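Local coordinates for protein beta-glucosidase (Saccharopolyspora erythraea D, PDB 5M6G) that probably hydrolyses terminal, non-reducing beta-D-glucosyl residues to release beta-D-glucose, as a two-domain member of glycosyl hydrolase family 3, at residues 145-150 / 583-588; 213-218 / 269-274; 217-220 / 224-227; 591-596 / 600-605. One frame throughout, in Å; residues are numbered along the deposited sequence.

Contact 1. Residues 145-150 / 583-588; sequences HNIGLG and LPMTWM
Ile147 reaches from the first turn of helix 146-152 to the loop 583-588 and touches Pro584 and Met585 there. Its terminal CD1 lies 3.8 Å from Met585 SD, and Met585 CE is almost as near to the same methyl, at 3.9 Å. With CG1 trans to the backbone N (chi1 -178°) and the next torsion also extended, the isoleucine stretches to its full length, which is how a residue whose CB does not face the loop still gets there. Met585 answers with a chain bent at chi2 (67°), bringing SD and CE onto the CG1-CD1 arm, the two side chains crossing at a slant. The pyrrolidine of Pro584 crosses that arm at about a right angle, CG standing 3.9 Å from Ile147 CG1 and 3.5 Å from the backbone Ile147 O. One turn on, Gly150 C lies 4.0 Å from Pro584 CB. This is a domain interface: the helix belongs to the TIM-barrel-type N-terminal domain, the loop to the C-terminal domain of the family 3 fold. Trp560, on strand 555-560, packs against both Ile147 and Pro584. Further out, Glu199 receives a hydrogen bond from Thr586 OG1 and also binds a magnesium ion, while His145, at the N-cap position of the helix, stacks on His132.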
# COMPACT_ATOMS: atom_id res chain seq x y z
N HIS A 145 0.21 -7.67 -3.04
CA HIS A 145 -0.40 -6.35 -3.05
C HIS A 145 -1.92 -6.47 -2.90
O HIS A 145 -2.52 -7.55 -3.04
CB HIS A 145 -0.04 -5.59 -4.32
CG HIS A 145 1.24 -4.81 -4.21
ND1 HIS A 145 1.44 -3.81 -3.27
CD2 HIS A 145 2.39 -4.89 -4.92
CE1 HIS A 145 2.64 -3.30 -3.42
NE2 HIS A 145 3.25 -3.94 -4.41
N ASN A 146 -2.54 -5.32 -2.60
CA ASN A 146 -3.94 -5.29 -2.20
C ASN A 146 -4.88 -5.94 -3.22
O ASN A 146 -5.85 -6.59 -2.83
CB ASN A 146 -4.37 -3.84 -1.95
CG ASN A 146 -3.91 -3.32 -0.60
OD1 ASN A 146 -3.41 -4.09 0.22
ND2 ASN A 146 -4.09 -2.03 -0.34
N ILE A 147 -4.62 -5.77 -4.52
CA ILE A 147 -5.57 -6.30 -5.49
C ILE A 147 -5.69 -7.81 -5.35
O ILE A 147 -6.80 -8.36 -5.31
CB ILE A 147 -5.20 -5.86 -6.93
CG1 ILE A 147 -6.23 -6.38 -7.94
CG2 ILE A 147 -3.79 -6.35 -7.34
CD1 ILE A 147 -6.02 -5.87 -9.36
N GLY A 148 -4.56 -8.51 -5.19
CA GLY A 148 -4.62 -9.94 -4.94
C GLY A 148 -5.25 -10.28 -3.60
O GLY A 148 -6.00 -11.25 -3.49
N LEU A 149 -4.97 -9.47 -2.57
CA LEU A 149 -5.65 -9.66 -1.29
C LEU A 149 -7.16 -9.52 -1.44
O LEU A 149 -7.92 -10.27 -0.83
CB LEU A 149 -5.10 -8.67 -0.26
CG LEU A 149 -3.61 -8.85 0.08
CD1 LEU A 149 -3.18 -7.93 1.26
CD2 LEU A 149 -3.24 -10.34 0.37
N GLY A 150 -7.61 -8.55 -2.25
CA GLY A 150 -9.04 -8.44 -2.50
C GLY A 150 -9.58 -9.68 -3.20
O GLY A 150 -10.69 -10.13 -2.90
N LEU A 583 -12.37 -12.67 -9.01
CA LEU A 583 -11.96 -11.38 -9.56
C LEU A 583 -12.45 -10.22 -8.70
O LEU A 583 -13.66 -10.09 -8.47
CB LEU A 583 -12.48 -11.20 -10.98
CG LEU A 583 -11.73 -11.94 -12.08
CD1 LEU A 583 -12.17 -11.43 -13.45
CD2 LEU A 583 -10.22 -11.80 -11.92
N PRO A 584 -11.55 -9.35 -8.23
CA PRO A 584 -11.96 -8.12 -7.54
C PRO A 584 -12.19 -6.94 -8.47
O PRO A 584 -12.72 -5.91 -8.01
CB PRO A 584 -10.77 -7.86 -6.61
CG PRO A 584 -9.59 -8.34 -7.42
CD PRO A 584 -10.09 -9.59 -8.13
N MET A 585 -11.77 -7.03 -9.73
CA MET A 585 -12.06 -6.05 -10.76
C MET A 585 -12.71 -6.77 -11.93
O MET A 585 -12.40 -7.93 -12.20
CB MET A 585 -10.80 -5.30 -11.27
CG MET A 585 -10.27 -4.14 -10.40
SD MET A 585 -9.62 -4.73 -8.83
CE MET A 585 -8.69 -3.33 -8.18
N THR A 586 -13.60 -6.07 -12.63
CA THR A 586 -14.17 -6.59 -13.87
C THR A 586 -13.11 -6.61 -14.96
O THR A 586 -12.36 -5.64 -15.14
CB THR A 586 -15.37 -5.73 -14.28
OG1 THR A 586 -16.40 -5.83 -13.29
CG2 THR A 586 -15.91 -6.17 -15.61
N TRP A 587 -13.02 -7.70 -15.71
CA TRP A 587 -11.95 -7.90 -16.68
C TRP A 587 -12.43 -7.53 -18.08
O TRP A 587 -13.35 -8.16 -18.61
CB TRP A 587 -11.44 -9.34 -16.65
CG TRP A 587 -10.09 -9.52 -17.26
CD1 TRP A 587 -9.73 -9.27 -18.56
CD2 TRP A 587 -8.91 -10.00 -16.61
NE1 TRP A 587 -8.40 -9.56 -18.75
CE2 TRP A 587 -7.87 -10.01 -17.57
CE3 TRP A 587 -8.62 -10.42 -15.30
CZ2 TRP A 587 -6.57 -10.42 -17.26
CZ3 TRP A 587 -7.33 -10.84 -15.00
CH2 TRP A 587 -6.32 -10.83 -15.98
N MET A 588 -11.75 -6.57 -18.71
CA MET A 588 -12.20 -5.99 -19.97
C MET A 588 -12.18 -6.99 -21.14
O MET A 588 -11.30 -7.85 -21.23
CB MET A 588 -11.32 -4.79 -20.33
CG MET A 588 -9.91 -5.21 -20.80
SD MET A 588 -8.69 -3.90 -20.84
CE MET A 588 -7.89 -4.12 -19.24

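Contact 2. Residues 213-218 / 269-274; sequences GLQGEA and RGVGSV
Gln215, in the last turn of helix 209-215, grips the loop 269-274 with both ends of its amide. Its OE1 accepts from Gly272 N at 2.8 Å, in the carbonyl plane and on a lone pair, though the N-H points somewhat askew (141°). NE2 gives a straighter bond to Gly270 O, 2.8 Å long, and meets that carbonyl from well above its plane. CG sits trans to the carbonyl carbon (chi1 -59°) and the chain runs out extended from there, carrying the amide across to the glycines. Gly272 lies close under OE1, and Gly270 ends helix 261-268 in a Schellman motif, its positive phi turning the chain toward strand 273-276. Helix and strand here are parts of the barrel-like N-terminal domain, strand 273-276 running parallel between 229-233 and 306-308. OE1 also accepts from Ala228 N, just before strand 229-233, which ties the amide to the entrances of two adjacent parallel strands. Cut back to an alanine, this position would probably leave Gly270 O, Gly272 N and Ala228 N without their amide mate and let the turn into the strand shift. Water 1 takes a hydrogen bond from Gln215 NE2 at 2.8 Å and lies 2.8 Å from both Gly216 O and Arg269 O.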
# COMPACT_ATOMS: atom_id res chain seq x y z
N GLY A 213 -5.81 -5.33 12.15
CA GLY A 213 -4.59 -6.10 12.30
C GLY A 213 -3.40 -5.23 12.66
O GLY A 213 -2.64 -5.55 13.59
N LEU A 214 -3.23 -4.12 11.94
CA LEU A 214 -2.10 -3.23 12.19
C LEU A 214 -2.16 -2.64 13.59
O LEU A 214 -1.16 -2.62 14.32
CB LEU A 214 -2.09 -2.12 11.14
CG LEU A 214 -1.58 -2.45 9.73
CD1 LEU A 214 -2.06 -1.40 8.73
CD2 LEU A 214 -0.06 -2.52 9.75
N GLN A 215 -3.34 -2.15 13.99
CA GLN A 215 -3.46 -1.38 15.22
C GLN A 215 -3.77 -2.23 16.44
O GLN A 215 -3.45 -1.83 17.56
CB GLN A 215 -4.56 -0.31 15.08
CG GLN A 215 -4.30 0.65 13.96
CD GLN A 215 -5.15 1.90 14.04
OE1 GLN A 215 -4.81 2.93 13.45
NE2 GLN A 215 -6.28 1.83 14.75
N GLY A 216 -4.39 -3.39 16.24
CA GLY A 216 -5.11 -4.05 17.31
C GLY A 216 -6.44 -3.36 17.53
O GLY A 216 -6.76 -2.34 16.92
N GLU A 217 -7.25 -3.93 18.42
CA GLU A 217 -8.55 -3.34 18.72
C GLU A 217 -8.40 -1.92 19.25
O GLU A 217 -9.17 -1.02 18.90
CB GLU A 217 -9.29 -4.20 19.73
CG GLU A 217 -10.68 -3.70 20.05
CD GLU A 217 -11.27 -4.40 21.26
OE1 GLU A 217 -12.47 -4.21 21.53
OE2 GLU A 217 -10.52 -5.14 21.94
N ALA A 218 -7.41 -1.70 20.10
CA ALA A 218 -7.13 -0.38 20.66
C ALA A 218 -5.71 0.00 20.29
O ALA A 218 -4.77 -0.74 20.60
CB ALA A 218 -7.34 -0.37 22.18
N ARG A 269 -13.48 1.05 12.71
CA ARG A 269 -12.46 0.18 13.29
C ARG A 269 -11.43 0.93 14.10
O ARG A 269 -10.55 0.29 14.70
CB ARG A 269 -11.76 -0.62 12.19
CG ARG A 269 -12.62 -1.70 11.59
CD ARG A 269 -11.91 -2.39 10.44
NE ARG A 269 -12.74 -3.40 9.82
CZ ARG A 269 -12.85 -4.65 10.27
NH1 ARG A 269 -12.17 -5.02 11.35
NH2 ARG A 269 -13.63 -5.52 9.65
N GLY A 270 -11.50 2.26 14.15
CA GLY A 270 -10.59 3.04 14.97
C GLY A 270 -9.33 3.49 14.28
O GLY A 270 -8.35 3.76 14.96
N VAL A 271 -9.33 3.58 12.94
CA VAL A 271 -8.12 3.97 12.22
C VAL A 271 -7.57 5.26 12.81
O VAL A 271 -8.31 6.21 13.07
CB VAL A 271 -8.42 4.09 10.71
CG1 VAL A 271 -9.30 5.33 10.39
CG2 VAL A 271 -7.13 4.11 9.91
N GLY A 272 -6.26 5.29 13.06
CA GLY A 272 -5.68 6.42 13.77
C GLY A 272 -5.43 7.63 12.89
O GLY A 272 -5.43 8.77 13.38
N SER A 273 -5.24 7.40 11.59
CA SER A 273 -4.85 8.46 10.66
C SER A 273 -5.62 8.30 9.36
O SER A 273 -6.00 7.20 8.98
CB SER A 273 -3.34 8.41 10.38
OG SER A 273 -2.95 9.51 9.58
N VAL A 274 -5.86 9.43 8.70
CA VAL A 274 -6.39 9.46 7.33
C VAL A 274 -5.47 10.35 6.51
O VAL A 274 -5.12 11.46 6.94
CB VAL A 274 -7.84 9.98 7.28
CG1 VAL A 274 -8.25 10.26 5.86
CG2 VAL A 274 -8.79 8.97 7.92
O HOH W 1 -8.04 0.01 16.02

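Contact 3. Residues 217-220 / 224-227; sequences EALG and SSVM
Ser225 OG and Gly220 N join the two arms of this loop through a 2.8 Å hydrogen bond, nearly straight at 169°, with the backbone amide as donor. The serine hydroxyl is swung trans to its own backbone N (chi1 -173°), which holds it out toward the facing arm. Its CB follows behind, 3.4 Å from Gly220 N. The same oxygen also hydrogen-bonds Gln215 O at the end of helix 209-215, so one hydroxyl bridges the helix terminus and the turn beyond it. Gly220 adopts a positive phi (84°) as the chain swings round.

Leu219 supplies the apolar half. Its CB does not face the other arm, but the conformation chi1 -165°, chi2 61° turns one branch inward: CD1 lies 3.6 Å from Ser225 OG and 3.7 Å from Met227 CA, with Met227 CB at 4.1 Å. Met227 presents only the base of its side chain to the leucine, since the thioether end leads away. Lys376 of helix 363-379 touches both Leu219 and Met227, while Val226 points to the other side, against Ala166 and Val169 of helix 155-170.

The loop connects helix 209-215 to strand 229-233 in the N-terminal domain. Chemically, Ser225 OG accepts from Gly220 N and, because Gln215 O can only accept, gives its own proton to that carbonyl, so both roles of the hydroxyl are used.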
# COMPACT_ATOMS: atom_id res chain seq x y z
N GLU A 217 -7.25 -3.93 18.42
CA GLU A 217 -8.55 -3.34 18.72
C GLU A 217 -8.40 -1.92 19.25
O GLU A 217 -9.17 -1.02 18.90
CB GLU A 217 -9.29 -4.20 19.73
CG GLU A 217 -10.68 -3.70 20.05
CD GLU A 217 -11.27 -4.40 21.26
OE1 GLU A 217 -12.47 -4.21 21.53
OE2 GLU A 217 -10.52 -5.14 21.94
N ALA A 218 -7.41 -1.70 20.10
CA ALA A 218 -7.13 -0.38 20.66
C ALA A 218 -5.71 0.00 20.29
O ALA A 218 -4.77 -0.74 20.60
CB ALA A 218 -7.34 -0.37 22.18
N LEU A 219 -5.55 1.14 19.62
CA LEU A 219 -4.22 1.64 19.30
C LEU A 219 -3.38 1.71 20.57
O LEU A 219 -3.82 2.22 21.60
CB LEU A 219 -4.34 3.02 18.65
CG LEU A 219 -3.10 3.55 17.94
CD1 LEU A 219 -2.71 2.62 16.81
CD2 LEU A 219 -3.37 4.93 17.42
N GLY A 220 -2.17 1.14 20.50
CA GLY A 220 -1.24 1.15 21.61
C GLY A 220 -1.42 0.06 22.65
O GLY A 220 -0.63 -0.01 23.60
N SER A 224 3.14 -4.50 19.56
CA SER A 224 3.23 -4.41 18.11
C SER A 224 2.13 -3.55 17.50
O SER A 224 1.91 -3.62 16.29
CB SER A 224 3.20 -5.81 17.49
OG SER A 224 2.00 -6.48 17.80
N SER A 225 1.44 -2.75 18.30
CA SER A 225 0.44 -1.84 17.74
C SER A 225 1.13 -0.78 16.90
O SER A 225 2.04 -0.08 17.36
CB SER A 225 -0.38 -1.17 18.84
OG SER A 225 -1.44 -0.42 18.25
N VAL A 226 0.69 -0.65 15.65
CA VAL A 226 1.23 0.31 14.70
C VAL A 226 0.05 1.10 14.14
O VAL A 226 -0.97 0.51 13.77
CB VAL A 226 2.02 -0.39 13.58
CG1 VAL A 226 2.18 0.52 12.37
CG2 VAL A 226 3.38 -0.88 14.11
N MET A 227 0.18 2.42 14.10
CA MET A 227 -0.94 3.23 13.62
C MET A 227 -1.14 3.00 12.13
O MET A 227 -0.18 2.95 11.36
CB MET A 227 -0.72 4.71 13.91
CG MET A 227 -1.91 5.57 13.49
SD MET A 227 -1.90 7.23 14.22
CE MET A 227 -0.51 7.97 13.38

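Contact 4. Residues 591-596 / 600-605; sequences FDQLPI and DGQDPL. With MG (magnesium ion), chain D.
Gln593 and Gln602 both place CG trans to the carbonyl carbon (chi1 -69° and -61°) and run on extended, so the two chains slide past each other in opposite directions with their amide planes 71° apart. Each amide thereby reaches the other arm's backbone. Gln602 NE2 donates to Gln593 O at 2.9 Å, in the carbonyl plane and on a lone pair; Gln593 NE2 donates to Asp603 O, also at 2.9 Å, from above the carbonyl plane. Gln593 OE1 meanwhile takes the backbone N-H groups of Arg589 and Ser590.

Gln602 NE2 has further partners: Asp600 OD2 at 3.0 Å, approached from above the carboxylate plane, and Pro595 O in a weak bond of 3.2 Å. A leucine in its place would probably leave Gln593 O without this donor and take one of several bonds from Asp600 OD2, which Asn597 N also holds. Water 2 links Asp600 OD2 to Pro595 O. Ile596 CD1 lies 3.9 Å from Pro604 CB, the two side chains crossing at about a right angle.

A cis peptide precedes Pro595, and the next residue but one along from Leu594, Ile596, turns its carbonyl to a magnesium ion, O to metal 2.3 Å. Waters 3 and 4, Asn597 and Glu199 also bind the ion. Asp600 OD1 accepts from Gln602 N at 2.8 Å, an Asx turn that shapes the second arm of this surface loop beside the magnesium site.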
# COMPACT_ATOMS: atom_id res chain seq x y z
N PHE A 591 -9.68 -2.73 -24.17
CA PHE A 591 -9.23 -1.47 -23.58
C PHE A 591 -10.24 -0.34 -23.79
O PHE A 591 -10.36 0.56 -22.96
CB PHE A 591 -7.87 -1.11 -24.21
CG PHE A 591 -7.20 0.06 -23.58
CD1 PHE A 591 -6.51 -0.08 -22.38
CD2 PHE A 591 -7.23 1.30 -24.21
CE1 PHE A 591 -5.87 1.00 -21.80
CE2 PHE A 591 -6.60 2.39 -23.64
CZ PHE A 591 -5.91 2.24 -22.43
N ASP A 592 -11.00 -0.39 -24.90
CA ASP A 592 -11.98 0.64 -25.21
C ASP A 592 -13.13 0.70 -24.20
O ASP A 592 -13.87 1.69 -24.19
CB ASP A 592 -12.55 0.41 -26.62
CG ASP A 592 -11.52 0.65 -27.71
OD1 ASP A 592 -10.46 1.25 -27.41
OD2 ASP A 592 -11.76 0.24 -28.87
N GLN A 593 -13.31 -0.34 -23.39
CA GLN A 593 -14.37 -0.34 -22.38
C GLN A 593 -13.97 0.37 -21.10
O GLN A 593 -14.85 0.66 -20.28
CB GLN A 593 -14.77 -1.77 -22.02
CG GLN A 593 -15.49 -2.56 -23.11
CD GLN A 593 -15.58 -4.04 -22.76
OE1 GLN A 593 -14.59 -4.64 -22.35
NE2 GLN A 593 -16.77 -4.61 -22.88
N LEU A 594 -12.69 0.62 -20.87
CA LEU A 594 -12.28 1.28 -19.64
C LEU A 594 -12.86 2.69 -19.58
O LEU A 594 -12.87 3.39 -20.59
CB LEU A 594 -10.76 1.32 -19.51
CG LEU A 594 -10.06 -0.03 -19.58
CD1 LEU A 594 -8.60 0.14 -19.21
CD2 LEU A 594 -10.76 -1.02 -18.66
N PRO A 595 -13.36 3.10 -18.41
CA PRO A 595 -13.46 2.29 -17.18
C PRO A 595 -14.59 1.26 -17.25
O PRO A 595 -15.68 1.60 -17.73
CB PRO A 595 -13.75 3.34 -16.10
CG PRO A 595 -14.52 4.41 -16.85
CD PRO A 595 -13.83 4.49 -18.19
N ILE A 596 -14.35 0.03 -16.80
CA ILE A 596 -15.39 -1.00 -16.77
C ILE A 596 -15.58 -1.46 -15.34
O ILE A 596 -14.60 -1.74 -14.63
CB ILE A 596 -15.06 -2.17 -17.72
CG1 ILE A 596 -16.24 -3.16 -17.74
CG2 ILE A 596 -13.73 -2.85 -17.34
CD1 ILE A 596 -16.18 -4.16 -18.90
N ASP A 600 -22.21 -1.73 -14.77
CA ASP A 600 -22.26 -0.63 -15.73
C ASP A 600 -22.86 -1.03 -17.07
O ASP A 600 -22.86 -0.21 -17.99
CB ASP A 600 -20.87 -0.02 -15.93
CG ASP A 600 -19.91 -0.92 -16.71
OD1 ASP A 600 -20.31 -2.04 -17.14
OD2 ASP A 600 -18.74 -0.49 -16.87
N GLY A 601 -23.37 -2.25 -17.21
CA GLY A 601 -24.01 -2.67 -18.45
C GLY A 601 -23.07 -3.16 -19.54
O GLY A 601 -23.54 -3.76 -20.51
N GLN A 602 -21.77 -2.92 -19.42
CA GLN A 602 -20.83 -3.42 -20.42
C GLN A 602 -20.64 -4.93 -20.26
O GLN A 602 -20.78 -5.49 -19.17
CB GLN A 602 -19.49 -2.69 -20.30
CG GLN A 602 -19.59 -1.21 -20.52
CD GLN A 602 -18.25 -0.56 -20.74
OE1 GLN A 602 -17.84 -0.35 -21.88
NE2 GLN A 602 -17.57 -0.21 -19.65
N ASP A 603 -20.32 -5.58 -21.38
CA ASP A 603 -20.17 -7.02 -21.43
C ASP A 603 -18.69 -7.37 -21.24
O ASP A 603 -17.90 -7.19 -22.17
CB ASP A 603 -20.67 -7.56 -22.77
CG ASP A 603 -20.83 -9.07 -22.78
OD1 ASP A 603 -20.06 -9.77 -22.10
OD2 ASP A 603 -21.74 -9.57 -23.49
N PRO A 604 -18.28 -7.87 -20.08
CA PRO A 604 -16.86 -8.09 -19.83
C PRO A 604 -16.39 -9.45 -20.32
O PRO A 604 -17.17 -10.37 -20.56
CB PRO A 604 -16.77 -8.01 -18.30
CG PRO A 604 -18.03 -8.67 -17.86
CD PRO A 604 -19.09 -8.25 -18.91
N LEU A 605 -15.06 -9.57 -20.46
CA LEU A 605 -14.46 -10.89 -20.70
C LEU A 605 -14.71 -11.82 -19.52
O LEU A 605 -15.14 -12.96 -19.70
CB LEU A 605 -12.96 -10.75 -20.97
CG LEU A 605 -12.23 -12.04 -21.32
CD1 LEU A 605 -12.77 -12.60 -22.65
CD2 LEU A 605 -10.73 -11.82 -21.40
MG MG D . -13.32 -1.87 -12.71
O HOH W 2 -17.73 1.83 -15.36
O HOH W 3 -11.50 -0.97 -11.84
O HOH W 4 -11.96 -3.18 -14.00

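Contacts 2 and 3 are neighbours in the N-terminal domain, centres about 6 Å apart: they share Glu217 and Ala218, and together fix the loop from helix 209-215 to strand 229-233 and the entry to strand 273-276. Contact 4 lies in the C-terminal domain, about 15 Å between centres from contact 1, which spans the domain boundary; the two touch where Thr586 and Trp587 meet Pro604. Along the chain contacts 2 and 3 are nested inside the long loop that contact 1 closes, and contact 4 follows it. Contacts 3 and 4 are about 41 Å apart between centres, on opposite sides of the chain's centre. Glu199 relates contacts 1 and 4, bonding Thr586 and sharing magnesium with Ile596 across the domains.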